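Local coordinates for protein Lys-gingipain W83 (Porphyromonas gingivalis, PDB 3M1H) that cleaves proteins at lysyl bonds as a secreted cysteine protease and possible virulence factor, this chain being its K3 cleaved adhesin domain, a calcium-binding beta jelly roll, at residues Ala42-Ala47 / Thr82-Ala87; Leu6-Glu11 / Ala16-Ile21; Asp26-Thr31 / Gly60-Asp65; Ser52-Asn57 / Ala93-Ala98. All coordinates share one frame; numbering follows the deposited sequence.

Contact 1: Ala42-Ala47 / Thr82-Ala87. With CA (calcium ion), chain F.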
loop_
_atom_site.group_PDB
_atom_site.type_symbol
_atom_site.label_atom_id
_atom_site.label_comp_id
_atom_site.label_asym_id
_atom_site.label_seq_id
_atom_site.Cartn_x
_atom_site.Cartn_y
_atom_site.Cartn_z
ATOM N N ALA A 42 13.148 -0.803 4.699
ATOM C CA ALA A 42 13.022 -1.026 6.136
ATOM C C ALA A 42 11.561 -0.969 6.547
ATOM O O ALA A 42 10.895 0.019 6.254
ATOM C CB ALA A 42 13.828 0.008 6.906
ATOM N N GLY A 43 11.069 -2.045 7.172
ATOM C CA GLY A 43 9.658 -2.127 7.559
ATOM C C GLY A 43 9.369 -1.332 8.814
ATOM O O GLY A 43 10.238 -0.683 9.378
ATOM N N HIS A 44 8.126 -1.359 9.257
ATOM C CA HIS A 44 7.730 -0.652 10.440
ATOM C C HIS A 44 8.176 -1.520 11.621
ATOM O O HIS A 44 7.625 -2.618 11.853
ATOM C CB HIS A 44 6.213 -0.442 10.429
ATOM C CG HIS A 44 5.696 0.155 11.698
ATOM N ND1 HIS A 44 4.757 -0.468 12.485
ATOM C CD2 HIS A 44 6.022 1.306 12.326
ATOM C CE1 HIS A 44 4.527 0.278 13.555
ATOM N NE2 HIS A 44 5.268 1.367 13.477
ATOM N N ASN A 45 9.179 -1.010 12.340
ATOM C CA ASN A 45 9.784 -1.737 13.469
ATOM C C ASN A 45 9.981 -3.207 13.117
ATOM O O ASN A 45 9.731 -4.098 13.925
ATOM C CB ASN A 45 8.903 -1.641 14.725
ATOM C CG ASN A 45 8.776 -0.237 15.259
ATOM O OD1 ASN A 45 9.703 0.559 15.153
ATOM N ND2 ASN A 45 7.624 0.069 15.840
ATOM N N SER A 46 10.390 -3.464 11.879
ATOM C CA SER A 46 10.458 -4.807 11.348
ATOM C C SER A 46 11.270 -4.781 10.032
ATOM O O SER A 46 11.513 -3.714 9.458
ATOM C CB SER A 46 9.051 -5.336 11.083
ATOM O OG SER A 46 8.466 -4.618 10.002
ATOM N N ALA A 47 11.663 -5.954 9.550
ATOM C CA ALA A 47 12.504 -6.052 8.364
ATOM C C ALA A 47 11.769 -5.781 7.045
ATOM O O ALA A 47 12.334 -5.143 6.143
ATOM C CB ALA A 47 13.187 -7.426 8.319
ATOM N N THR A 82 -6.788 -1.277 10.676
ATOM C CA THR A 82 -5.655 -0.398 10.933
ATOM C C THR A 82 -4.453 -0.877 10.152
ATOM O O THR A 82 -4.311 -2.062 9.854
ATOM C CB THR A 82 -5.253 -0.304 12.430
ATOM O OG1 THR A 82 -4.860 -1.594 12.902
ATOM C CG2 THR A 82 -6.415 0.166 13.285
ATOM N N PHE A 83 -3.623 0.080 9.787
ATOM C CA PHE A 83 -2.415 -0.193 9.023
ATOM C C PHE A 83 -1.452 0.955 9.185
ATOM O O PHE A 83 -1.842 2.057 9.620
ATOM C CB PHE A 83 -2.726 -0.474 7.542
ATOM C CG PHE A 83 -3.329 0.697 6.785
ATOM C CD1 PHE A 83 -2.526 1.607 6.136
ATOM C CD2 PHE A 83 -4.702 0.888 6.775
ATOM C CE1 PHE A 83 -3.079 2.693 5.436
ATOM C CE2 PHE A 83 -5.259 1.973 6.047
ATOM C CZ PHE A 83 -4.452 2.859 5.417
ATOM N N TRP A 84 -0.204 0.711 8.798
ATOM C CA TRP A 84 0.830 1.730 8.835
ATOM C C TRP A 84 1.336 2.038 7.427
ATOM O O TRP A 84 1.491 1.116 6.587
ATOM C CB TRP A 84 1.977 1.288 9.720
ATOM C CG TRP A 84 1.610 1.105 11.172
ATOM C CD1 TRP A 84 0.953 0.054 11.738
ATOM C CD2 TRP A 84 1.921 2.009 12.229
ATOM N NE1 TRP A 84 0.830 0.259 13.107
ATOM C CE2 TRP A 84 1.430 1.443 13.425
ATOM C CE3 TRP A 84 2.571 3.239 12.277
ATOM C CZ2 TRP A 84 1.581 2.084 14.653
ATOM C CZ3 TRP A 84 2.700 3.880 13.498
ATOM C CH2 TRP A 84 2.202 3.283 14.668
ATOM N N VAL A 85 1.597 3.321 7.178
ATOM C CA VAL A 85 1.986 3.798 5.856
ATOM C C VAL A 85 3.112 4.794 5.986
ATOM O O VAL A 85 3.152 5.554 6.967
ATOM C CB VAL A 85 0.793 4.401 5.092
ATOM C CG1 VAL A 85 0.170 5.593 5.833
ATOM C CG2 VAL A 85 1.182 4.824 3.686
ATOM N N CYS A 86 4.063 4.778 5.049
ATOM C CA CYS A 86 5.011 5.869 4.950
ATOM C C CYS A 86 5.488 6.052 3.520
ATOM O O CYS A 86 5.365 5.140 2.680
ATOM C CB CYS A 86 6.219 5.650 5.878
ATOM S SG CYS A 86 7.468 4.442 5.357
ATOM N N ALA A 87 6.079 7.216 3.263
ATOM C CA ALA A 87 6.801 7.443 2.061
ATOM C C ALA A 87 8.192 6.871 2.193
ATOM O O ALA A 87 8.901 7.143 3.182
ATOM C CB ALA A 87 6.869 8.987 1.785
HETATM CA CA CA F . 6.737 -5.816 8.578
HETATM O O HOH W 1 5.839 -5.937 10.774
#

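Contact 2: Leu6-Glu11 / Ala16-Ile21. With CA (calcium ion), chain F; NA (sodium ion), chain I; NA (sodium ion), chain G.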
loop_
_atom_site.group_PDB
_atom_site.type_symbol
_atom_site.label_atom_id
_atom_site.label_comp_id
_atom_site.label_asym_id
_atom_site.label_seq_id
_atom_site.Cartn_x
_atom_site.Cartn_y
_atom_site.Cartn_z
ATOM N N LEU A 6 -7.547 -10.635 10.511
ATOM C CA LEU A 6 -6.380 -10.513 9.648
ATOM C C LEU A 6 -5.305 -9.764 10.421
ATOM O O LEU A 6 -5.593 -8.824 11.124
ATOM C CB LEU A 6 -6.723 -9.756 8.346
ATOM C CG LEU A 6 -5.785 -9.879 7.145
ATOM C CD1 LEU A 6 -5.780 -11.318 6.632
ATOM C CD2 LEU A 6 -6.165 -8.891 6.026
ATOM N N ASN A 7 -4.060 -10.207 10.302
ATOM C CA ASN A 7 -2.933 -9.547 10.947
ATOM C C ASN A 7 -1.720 -9.928 10.133
ATOM O O ASN A 7 -1.177 -11.030 10.257
ATOM C CB ASN A 7 -2.782 -9.940 12.416
ATOM C CG ASN A 7 -1.685 -9.144 13.112
ATOM O OD1 ASN A 7 -0.690 -8.774 12.496
ATOM N ND2 ASN A 7 -1.873 -8.869 14.396
ATOM N N GLU A 8 -1.322 -9.016 9.257
ATOM C CA GLU A 8 -0.260 -9.284 8.308
ATOM C C GLU A 8 0.919 -8.322 8.470
ATOM O O GLU A 8 0.788 -7.078 8.304
ATOM C CB GLU A 8 -0.792 -9.195 6.884
ATOM C CG GLU A 8 0.229 -9.619 5.848
ATOM C CD GLU A 8 0.867 -10.960 6.209
ATOM O OE1 GLU A 8 0.103 -11.915 6.449
ATOM O OE2 GLU A 8 2.107 -11.024 6.242
ATOM N N ASP A 9 2.082 -8.912 8.735
ATOM C CA ASP A 9 3.317 -8.170 8.972
ATOM C C ASP A 9 4.256 -8.190 7.768
ATOM O O ASP A 9 5.314 -7.583 7.815
ATOM C CB ASP A 9 4.052 -8.645 10.256
ATOM C CG ASP A 9 4.411 -10.120 10.234
ATOM O OD1 ASP A 9 4.483 -10.733 9.142
ATOM O OD2 ASP A 9 4.636 -10.643 11.371
ATOM N N PHE A 10 3.897 -8.938 6.743
ATOM C CA PHE A 10 4.668 -9.085 5.494
ATOM C C PHE A 10 6.053 -9.705 5.656
ATOM O O PHE A 10 6.835 -9.696 4.708
ATOM C CB PHE A 10 4.715 -7.758 4.694
ATOM C CG PHE A 10 3.338 -7.274 4.332
ATOM C CD1 PHE A 10 2.670 -7.811 3.245
ATOM C CD2 PHE A 10 2.699 -6.315 5.086
ATOM C CE1 PHE A 10 1.375 -7.426 2.897
ATOM C CE2 PHE A 10 1.398 -5.933 4.757
ATOM C CZ PHE A 10 0.743 -6.483 3.669
ATOM N N GLU A 11 6.338 -10.296 6.828
ATOM C CA GLU A 11 7.676 -10.793 7.060
ATOM C C GLU A 11 8.000 -12.037 6.220
ATOM O O GLU A 11 9.181 -12.326 6.001
ATOM C CB GLU A 11 7.905 -11.029 8.544
ATOM C CG GLU A 11 7.809 -9.739 9.363
ATOM C CD GLU A 11 8.789 -8.656 8.927
ATOM O OE1 GLU A 11 9.993 -8.943 8.704
ATOM O OE2 GLU A 11 8.383 -7.463 8.820
ATOM N N ALA A 16 0.481 -15.722 -0.410
ATOM C CA ALA A 16 -0.248 -16.261 -1.539
ATOM C C ALA A 16 -1.764 -16.031 -1.462
ATOM O O ALA A 16 -2.414 -15.985 -2.506
ATOM C CB ALA A 16 0.012 -17.762 -1.628
ATOM N N SER A 17 -2.316 -15.892 -0.252
ATOM C CA SER A 17 -3.749 -15.665 -0.018
ATOM C C SER A 17 -4.217 -14.226 -0.417
ATOM O O SER A 17 -5.415 -14.015 -0.634
ATOM C CB SER A 17 -4.056 -15.885 1.469
ATOM O OG SER A 17 -3.227 -15.081 2.290
ATOM N N TRP A 18 -3.262 -13.301 -0.486
ATOM C CA TRP A 18 -3.536 -11.954 -0.949
ATOM C C TRP A 18 -3.437 -11.913 -2.485
ATOM O O TRP A 18 -2.968 -12.872 -3.120
ATOM C CB TRP A 18 -2.529 -10.980 -0.336
ATOM C CG TRP A 18 -2.695 -10.697 1.141
ATOM C CD1 TRP A 18 -2.720 -11.594 2.185
ATOM C CD2 TRP A 18 -2.822 -9.404 1.741
ATOM N NE1 TRP A 18 -2.842 -10.949 3.363
ATOM C CE2 TRP A 18 -2.924 -9.600 3.138
ATOM C CE3 TRP A 18 -2.883 -8.108 1.229
ATOM C CZ2 TRP A 18 -3.039 -8.554 4.042
ATOM C CZ3 TRP A 18 -3.015 -7.067 2.117
ATOM C CH2 TRP A 18 -3.094 -7.286 3.520
ATOM N N LYS A 19 -3.802 -10.779 -3.094
ATOM C CA LYS A 19 -3.755 -10.656 -4.541
ATOM C C LYS A 19 -3.232 -9.293 -4.927
ATOM O O LYS A 19 -3.595 -8.283 -4.325
ATOM C CB LYS A 19 -5.167 -10.823 -5.102
ATOM C CG LYS A 19 -5.397 -10.587 -6.543
ATOM C CD LYS A 19 -6.943 -10.630 -6.708
ATOM C CE LYS A 19 -7.358 -10.495 -8.113
ATOM N NZ LYS A 19 -8.770 -10.832 -8.344
ATOM N N THR A 20 -2.362 -9.273 -5.925
ATOM C CA THR A 20 -1.936 -8.034 -6.560
ATOM C C THR A 20 -2.717 -7.860 -7.860
ATOM O O THR A 20 -2.978 -8.814 -8.588
ATOM C CB THR A 20 -0.398 -7.999 -6.827
ATOM O OG1 THR A 20 0.009 -9.106 -7.653
ATOM C CG2 THR A 20 0.448 -7.994 -5.510
ATOM N N ILE A 21 -3.054 -6.604 -8.152
ATOM C CA ILE A 21 -3.674 -6.257 -9.437
ATOM C C ILE A 21 -2.820 -5.161 -10.087
ATOM O O ILE A 21 -2.636 -4.086 -9.511
ATOM C CB ILE A 21 -5.122 -5.769 -9.297
ATOM C CG1 ILE A 21 -5.993 -6.797 -8.581
ATOM C CG2 ILE A 21 -5.689 -5.524 -10.699
ATOM C CD1 ILE A 21 -7.376 -6.264 -8.242
HETATM CA CA CA F . 6.737 -5.816 8.578
HETATM NA NA NA I . -2.340 -14.558 -4.621
HETATM NA NA NA G . 0.445 -12.621 10.925
HETATM O O HOH W 2 1.288 -10.393 11.778
HETATM O O HOH W 3 -2.535 -12.269 6.018
HETATM O O HOH W 4 2.726 -12.671 11.786
HETATM O O HOH W 5 1.616 -12.001 9.250
HETATM O O HOH W 1 5.839 -5.937 10.774
HETATM O O HOH W 6 -0.254 -12.492 13.245
#

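Contact 3: Asp26-Thr31 / Gly60-Asp65. With CA (calcium ion), chain E.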
loop_
_atom_site.group_PDB
_atom_site.type_symbol
_atom_site.label_atom_id
_atom_site.label_comp_id
_atom_site.label_asym_id
_atom_site.label_seq_id
_atom_site.Cartn_x
_atom_site.Cartn_y
_atom_site.Cartn_z
ATOM N N ASP A 26 1.984 -2.182 -16.506
ATOM C CA ASP A 26 3.426 -2.027 -16.752
ATOM C C ASP A 26 4.337 -3.125 -16.239
ATOM O O ASP A 26 5.557 -3.089 -16.469
ATOM C CB ASP A 26 3.920 -0.670 -16.234
ATOM C CG ASP A 26 3.950 -0.576 -14.725
ATOM O OD1 ASP A 26 3.412 -1.499 -14.042
ATOM O OD2 ASP A 26 4.482 0.454 -14.239
ATOM N N GLY A 27 3.758 -4.098 -15.527
ATOM C CA GLY A 27 4.513 -5.170 -14.889
ATOM C C GLY A 27 5.020 -4.924 -13.489
ATOM O O GLY A 27 5.525 -5.838 -12.848
ATOM N N ASN A 28 4.880 -3.692 -13.031
ATOM C CA ASN A 28 5.280 -3.273 -11.697
ATOM C C ASN A 28 4.063 -3.309 -10.774
ATOM O O ASN A 28 2.975 -2.815 -11.088
ATOM C CB ASN A 28 5.856 -1.848 -11.745
ATOM C CG ASN A 28 7.151 -1.767 -12.527
ATOM O OD1 ASN A 28 8.085 -2.521 -12.262
ATOM N ND2 ASN A 28 7.225 -0.838 -13.462
ATOM N N ASN A 29 4.278 -3.899 -9.594
ATOM C CA ASN A 29 3.207 -4.099 -8.623
ATOM C C ASN A 29 3.621 -3.629 -7.235
ATOM O O ASN A 29 4.768 -3.269 -6.966
ATOM C CB ASN A 29 2.914 -5.604 -8.532
ATOM C CG ASN A 29 2.126 -6.125 -9.724
ATOM O OD1 ASN A 29 0.909 -5.947 -9.803
ATOM N ND2 ASN A 29 2.826 -6.774 -10.657
ATOM N N TRP A 30 2.671 -3.767 -6.320
ATOM C CA TRP A 30 3.047 -3.800 -4.923
ATOM C C TRP A 30 3.981 -4.997 -4.784
ATOM O O TRP A 30 3.735 -6.078 -5.332
ATOM C CB TRP A 30 1.837 -4.003 -4.041
ATOM C CG TRP A 30 0.950 -2.812 -3.857
ATOM C CD1 TRP A 30 -0.150 -2.513 -4.571
ATOM C CD2 TRP A 30 1.083 -1.777 -2.860
ATOM N NE1 TRP A 30 -0.732 -1.345 -4.108
ATOM C CE2 TRP A 30 0.005 -0.881 -3.049
ATOM C CE3 TRP A 30 2.003 -1.533 -1.832
ATOM C CZ2 TRP A 30 -0.174 0.226 -2.242
ATOM C CZ3 TRP A 30 1.828 -0.422 -1.033
ATOM C CH2 TRP A 30 0.757 0.453 -1.256
ATOM N N THR A 31 5.053 -4.799 -4.032
ATOM C CA THR A 31 6.097 -5.795 -3.901
ATOM C C THR A 31 6.911 -5.644 -2.610
ATOM O O THR A 31 7.064 -4.563 -2.068
ATOM C CB THR A 31 7.050 -5.753 -5.115
ATOM O OG1 THR A 31 8.058 -6.752 -4.974
ATOM C CG2 THR A 31 7.721 -4.367 -5.246
ATOM N N GLY A 60 13.150 5.356 -13.983
ATOM C CA GLY A 60 12.496 6.639 -14.098
ATOM C C GLY A 60 11.090 6.601 -13.556
ATOM O O GLY A 60 10.732 5.634 -12.876
ATOM N N PRO A 61 10.296 7.635 -13.845
ATOM C CA PRO A 61 8.938 7.796 -13.377
ATOM C C PRO A 61 8.056 6.647 -13.883
ATOM O O PRO A 61 8.265 6.129 -14.983
ATOM C CB PRO A 61 8.507 9.158 -13.934
ATOM C CG PRO A 61 9.755 9.819 -14.351
ATOM C CD PRO A 61 10.707 8.767 -14.705
ATOM N N GLN A 62 7.136 6.227 -13.020
ATOM C CA GLN A 62 6.107 5.239 -13.332
ATOM C C GLN A 62 4.729 5.883 -13.198
ATOM O O GLN A 62 4.580 6.956 -12.588
ATOM C CB GLN A 62 6.215 4.061 -12.341
ATOM C CG GLN A 62 7.570 3.499 -12.236
ATOM C CD GLN A 62 8.036 2.883 -13.537
ATOM O OE1 GLN A 62 7.289 2.160 -14.195
ATOM N NE2 GLN A 62 9.258 3.180 -13.918
ATOM N N ASN A 63 3.722 5.233 -13.774
ATOM C CA ASN A 63 2.333 5.648 -13.660
ATOM C C ASN A 63 1.492 4.533 -13.051
ATOM O O ASN A 63 0.703 3.865 -13.727
ATOM C CB ASN A 63 1.813 6.064 -15.038
ATOM C CG ASN A 63 2.538 7.296 -15.552
ATOM O OD1 ASN A 63 2.200 8.424 -15.185
ATOM N ND2 ASN A 63 3.581 7.079 -16.331
ATOM N N PRO A 64 1.689 4.303 -11.743
ATOM C CA PRO A 64 1.051 3.139 -11.127
ATOM C C PRO A 64 -0.464 3.240 -11.055
ATOM O O PRO A 64 -1.042 4.326 -10.841
ATOM C CB PRO A 64 1.694 3.100 -9.721
ATOM C CG PRO A 64 2.076 4.553 -9.455
ATOM C CD PRO A 64 2.552 5.037 -10.800
ATOM N N ASP A 65 -1.103 2.086 -11.239
ATOM C CA ASP A 65 -2.460 1.855 -10.789
ATOM C C ASP A 65 -2.417 0.424 -10.275
ATOM O O ASP A 65 -2.814 -0.523 -10.954
ATOM C CB ASP A 65 -3.514 2.070 -11.900
ATOM C CG ASP A 65 -4.946 2.016 -11.374
ATOM O OD1 ASP A 65 -5.172 1.741 -10.175
ATOM O OD2 ASP A 65 -5.897 2.241 -12.132
HETATM CA CA CA E . 1.688 -1.299 -12.390
HETATM O O HOH W 7 4.447 2.819 -15.396
HETATM O O HOH W 8 3.115 0.529 -11.887
#

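Contact 4: Ser52-Asn57 / Ala93-Ala98. Unlike the reference sequence in segment 52-57: Tyr-55 (reference His).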
loop_
_atom_site.group_PDB
_atom_site.type_symbol
_atom_site.label_atom_id
_atom_site.label_comp_id
_atom_site.label_asym_id
_atom_site.label_seq_id
_atom_site.Cartn_x
_atom_site.Cartn_y
_atom_site.Cartn_z
ATOM N N SER A 52 4.991 0.168 -3.348
ATOM C CA SER A 52 4.620 0.418 -4.745
ATOM C C SER A 52 5.272 1.724 -5.227
ATOM O O SER A 52 5.347 2.671 -4.484
ATOM C CB SER A 52 3.123 0.423 -4.892
ATOM O OG SER A 52 2.656 0.784 -6.219
ATOM N N ALA A 53 5.738 1.717 -6.479
ATOM C CA ALA A 53 6.555 2.813 -7.018
ATOM C C ALA A 53 5.812 3.780 -7.905
ATOM O O ALA A 53 5.075 3.383 -8.802
ATOM C CB ALA A 53 7.746 2.248 -7.819
ATOM N N SER A 54 6.074 5.062 -7.671
ATOM C CA SER A 54 5.817 6.121 -8.672
ATOM C C SER A 54 7.118 6.518 -9.370
ATOM O O SER A 54 7.062 7.303 -10.338
ATOM C CB SER A 54 5.152 7.327 -8.038
ATOM O OG SER A 54 6.012 8.040 -7.192
ATOM N N TYR A 55 8.258 5.991 -8.938
ATOM C CA TYR A 55 9.580 6.235 -9.535
ATOM C C TYR A 55 10.507 5.128 -9.130
ATOM O O TYR A 55 10.567 4.814 -7.944
ATOM C CB TYR A 55 10.151 7.588 -9.079
ATOM C CG TYR A 55 11.448 8.008 -9.738
ATOM C CD1 TYR A 55 11.427 8.908 -10.805
ATOM C CD2 TYR A 55 12.680 7.518 -9.302
ATOM C CE1 TYR A 55 12.606 9.309 -11.415
ATOM C CE2 TYR A 55 13.888 7.917 -9.910
ATOM C CZ TYR A 55 13.825 8.812 -10.986
ATOM O OH TYR A 55 15.019 9.211 -11.580
ATOM N N ILE A 56 11.232 4.544 -10.094
ATOM C CA ILE A 56 12.154 3.453 -9.838
ATOM C C ILE A 56 13.561 3.884 -10.230
ATOM O O ILE A 56 13.764 4.336 -11.374
ATOM C CB ILE A 56 11.762 2.162 -10.626
ATOM C CG1 ILE A 56 10.364 1.727 -10.220
ATOM C CG2 ILE A 56 12.725 1.050 -10.345
ATOM C CD1 ILE A 56 9.783 0.535 -10.964
ATOM N N ASN A 57 14.503 3.783 -9.308
ATOM C CA ASN A 57 15.902 4.138 -9.611
ATOM C C ASN A 57 16.410 3.313 -10.795
ATOM O O ASN A 57 16.060 2.151 -10.945
ATOM C CB ASN A 57 16.814 3.977 -8.398
ATOM C CG ASN A 57 16.666 5.122 -7.386
ATOM O OD1 ASN A 57 16.187 6.205 -7.699
ATOM N ND2 ASN A 57 17.092 4.853 -6.167
ATOM N N ALA A 93 7.746 12.618 -0.977
ATOM C CA ALA A 93 6.764 11.925 -0.134
ATOM C C ALA A 93 5.345 11.854 -0.718
ATOM O O ALA A 93 4.505 11.133 -0.186
ATOM C CB ALA A 93 6.730 12.548 1.248
ATOM N N SER A 94 5.053 12.579 -1.808
ATOM C CA SER A 94 3.665 12.905 -2.170
ATOM C C SER A 94 2.965 11.787 -2.933
ATOM O O SER A 94 2.398 12.007 -3.988
ATOM C CB SER A 94 3.602 14.206 -3.002
ATOM O OG SER A 94 4.292 15.231 -2.317
ATOM N N GLU A 95 2.986 10.581 -2.371
ATOM C CA GLU A 95 2.329 9.439 -3.002
ATOM C C GLU A 95 0.846 9.478 -2.703
ATOM O O GLU A 95 0.433 9.846 -1.616
ATOM C CB GLU A 95 2.929 8.134 -2.481
ATOM C CG GLU A 95 4.420 8.006 -2.654
ATOM C CD GLU A 95 4.893 7.771 -4.068
ATOM O OE1 GLU A 95 4.065 7.598 -4.975
ATOM O OE2 GLU A 95 6.131 7.797 -4.265
ATOM N N HIS A 96 0.051 9.104 -3.705
ATOM C CA HIS A 96 -1.392 9.128 -3.669
ATOM C C HIS A 96 -1.904 7.691 -3.570
ATOM O O HIS A 96 -1.530 6.845 -4.373
ATOM C CB HIS A 96 -1.889 9.831 -4.953
ATOM C CG HIS A 96 -3.373 9.970 -5.092
ATOM N ND1 HIS A 96 -3.968 10.085 -6.333
ATOM C CD2 HIS A 96 -4.377 10.040 -4.191
ATOM C CE1 HIS A 96 -5.278 10.182 -6.182
ATOM N NE2 HIS A 96 -5.553 10.176 -4.891
ATOM N N TYR A 97 -2.732 7.436 -2.569
ATOM C CA TYR A 97 -3.304 6.103 -2.391
ATOM C C TYR A 97 -4.722 6.168 -1.876
ATOM O O TYR A 97 -5.178 7.214 -1.374
ATOM C CB TYR A 97 -2.432 5.233 -1.476
ATOM C CG TYR A 97 -2.623 5.532 -0.010
ATOM C CD1 TYR A 97 -3.376 4.696 0.799
ATOM C CD2 TYR A 97 -2.069 6.676 0.568
ATOM C CE1 TYR A 97 -3.568 4.976 2.117
ATOM C CE2 TYR A 97 -2.241 6.969 1.896
ATOM C CZ TYR A 97 -3.000 6.109 2.672
ATOM O OH TYR A 97 -3.214 6.333 4.012
ATOM N N ALA A 98 -5.430 5.056 -2.028
ATOM C CA ALA A 98 -6.764 4.905 -1.471
ATOM C C ALA A 98 -6.994 3.484 -0.946
ATOM O O ALA A 98 -6.291 2.554 -1.351
ATOM C CB ALA A 98 -7.847 5.290 -2.507
#

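Contact 1: Ala42-Ala47 / Thr82-Ala87
The imidazole of His-44 lies with one face against the six-membered ring of Trp-84, while its opposite face has the amide carbon of Asn-45, the next residue in its own loop. His-44 ND1 is hydrogen-bonded to Asp-172 OD2, which fixes how the imidazole is rotated about its own bond. The pair is a close face-to-face stack: the centroids of the His-44 ring and the Trp-84 six-membered ring are 3.9 Å apart and the planes tilt by 22°. His-44 CE1 comes down over the indole, 3.3 Å from Trp-84 CE2, and His-44 NE2 is 3.5 Å from Trp-84 CE3, so the leading end of the imidazole does most of the touching. Trp-84 stands up from strand 79-87, one strand of the jelly roll, between strands 142-148 and 167-177, and the loop of residues 42-47 reaches across the outer side of that sheet to meet it. An extended first torsion at His-44 (CG anti to the backbone N, chi1 174°) carries the ring away from its loop and over the indole. Trp-141 also meets the His-44 ring. Two residues on, Ser-46 turns OG to a calcium ion 2.5 Å away; water 1 takes another place on this ion, and Asp-9, Glu-11, Ile-48 and Asp-171 supply the remaining ligands. Asp-171 has a second task, since its OD2 accepts the backbone N-H of His-44.

Contact 2: Leu6-Glu11 / Ala16-Ile21
Trp-18 meets three side chains of the 6-11 segment, each at a different attitude. Phe-10 crosses it at about a right angle in a T-shaped pair: the phenyl edge points at the indole face, CZ 3.9 Å from Trp-18 CH2, with the ring planes 68° apart. Leu-6 and Trp-18 reach toward each other from opposite directions, Leu-6 CD2 3.7 Å from Trp-18 CZ2. Glu-8 slides past the indole the other way, its CB 3.7 Å from the same CZ2, and its carboxylate stands nearly perpendicular to the ring. Glu-8 CG, anti to the backbone N (chi1 -173°), lies over the centre of the Phe-10 ring, and a bend at chi2 (49°) brings the acid back to its own chain, where OE2 takes the Phe-10 N-H at 2.8 Å. Water 3, in the plane of the indole at its edge, accepts from Trp-18 NE1 (3.0 Å) and donates to Glu-8 OE1 (2.7 Å), so the buried tryptophan N-H is satisfied. Both segments carry ions: calcium on Asp-9 O and Glu-11 OE2, one sodium ion on Asn-7 O, another on Ala-16 O and Trp-18 O. Strand 4-8 pairs with strand 167-177 in one sheet of the jelly roll; strand 19-22 pairs with strand 65-69 in the other, where Trp-18 also touches Leu-68.

Contact 3: Asp26-Thr31 / Gly60-Asp65
Asp-26 OD2, the carboxylate oxygen that faces Gln-62, is gripped by two firm donors: water 8 at 2.7 Å, and Asn-28 ND2, which comes in at 3.1 Å from well above the carboxylate plane. Water 7, 2.6 Å from Asp-26 OD2, probably donates to it as well, and it accepts the backbone N-H of Asn-63. The direct approach is different in kind: Asp-26 OD2 and Gln-62 OE1 are 3.3 Å apart and both are acceptors. Gln-62 OE1 also lies 3.1 Å from Asn-28 ND2, with the two amide planes almost perpendicular. The other end of that glutamine amide is held, because Gln-62 NE2 donates to Gly-60 O at 3.0 Å through a chain bent back at chi2 (-64°). Asp-22, Asp-24, Asp-26 and Gly-27 match the DxDxDG pattern of EF-hand-like calcium loops, and Asn-28 follows with its carbonyl on the ion. Asp-26 OD1 binds the calcium at 2.4 Å and closes an Asx turn by taking the Asn-28 N-H; water 8 is a further ligand, and Asp-22, Asp-24 and Asn-66 complete the site. With one oxygen on the metal and the other on water and an amide, Asp-26 is probably fully ionised, and the 60-65 segment is probably joined to it through water 7.

Contact 4: Ser52-Asn57 / Ala93-Ala98
In the jelly-roll sandwich of the adhesin domain, this contact ties the break between strands 50-53 and 55-56 to the turn that leads into strand 96-102 of the opposing sheet. It rests on one buried pair, Ser-54 and Glu-95. Ser-54 OG donates to Glu-95 OE2 at 2.9 Å, and Glu-95 OE2 receives it on its syn lone pair, on the side of the other carboxylate oxygen; that brings Glu-95 OE1 to 3.0 Å from the same OG. The serine oxygen sits between its backbone N and carbonyl carbon (chi1 70°), and this turns it toward the acid. Glu-95 bends at chi2 (-73°) to present its carboxylate to the serine. Both oxygens of the acid have further donors: His-159 NE2 on OE1 and the Phe-166 N-H on OE2. Ser-54 OG in turn is hydrogen-bonded to Phe-165 N, so the loop before strand 167-177 holds both partners. His-159 ND1 is in turn hydrogen-bonded to Ser-52 OG, and this second-shell link relates the acid to the first segment again. Surrounded by such donors, the buried carboxylate is probably ionised, and the histidine beside it would favour that state. Tyr-55, a histidine in the reference sequence, carries its ring away from the contact and makes a cation-pi contact with Arg-133. On the other segment the backbone makes an inverse gamma turn centred on Ser-94, closed by Glu-95 N on Ala-93 O at 2.7 Å.

Overall arrangement
Contacts 1 and 2 share one calcium ion: Ser-46 from the first and Asp-9 and Glu-11 from the second bind it, with Ser-46 OG 3.1 Å from Glu-11 OE2 and water 1 common to both. Contact 3 belongs to the other calcium site; the centre of contact 3 is about 20 Å from that of contact 1. Contacts 3 and 4 are neighbours, centres about 9 Å apart, joined by a probable hydrogen bond from Gln-62 N to Ser-54 O (2.9 Å) just beyond the paired strands 55-56 and 60-61. Contact 4 meets contact 1 inside the sandwich, where Tyr-97 OH is 3.9 Å from Phe-83 CE1. Contacts 2 and 4, with centres about 19 Å apart, lie on opposite sides of the chain's centre.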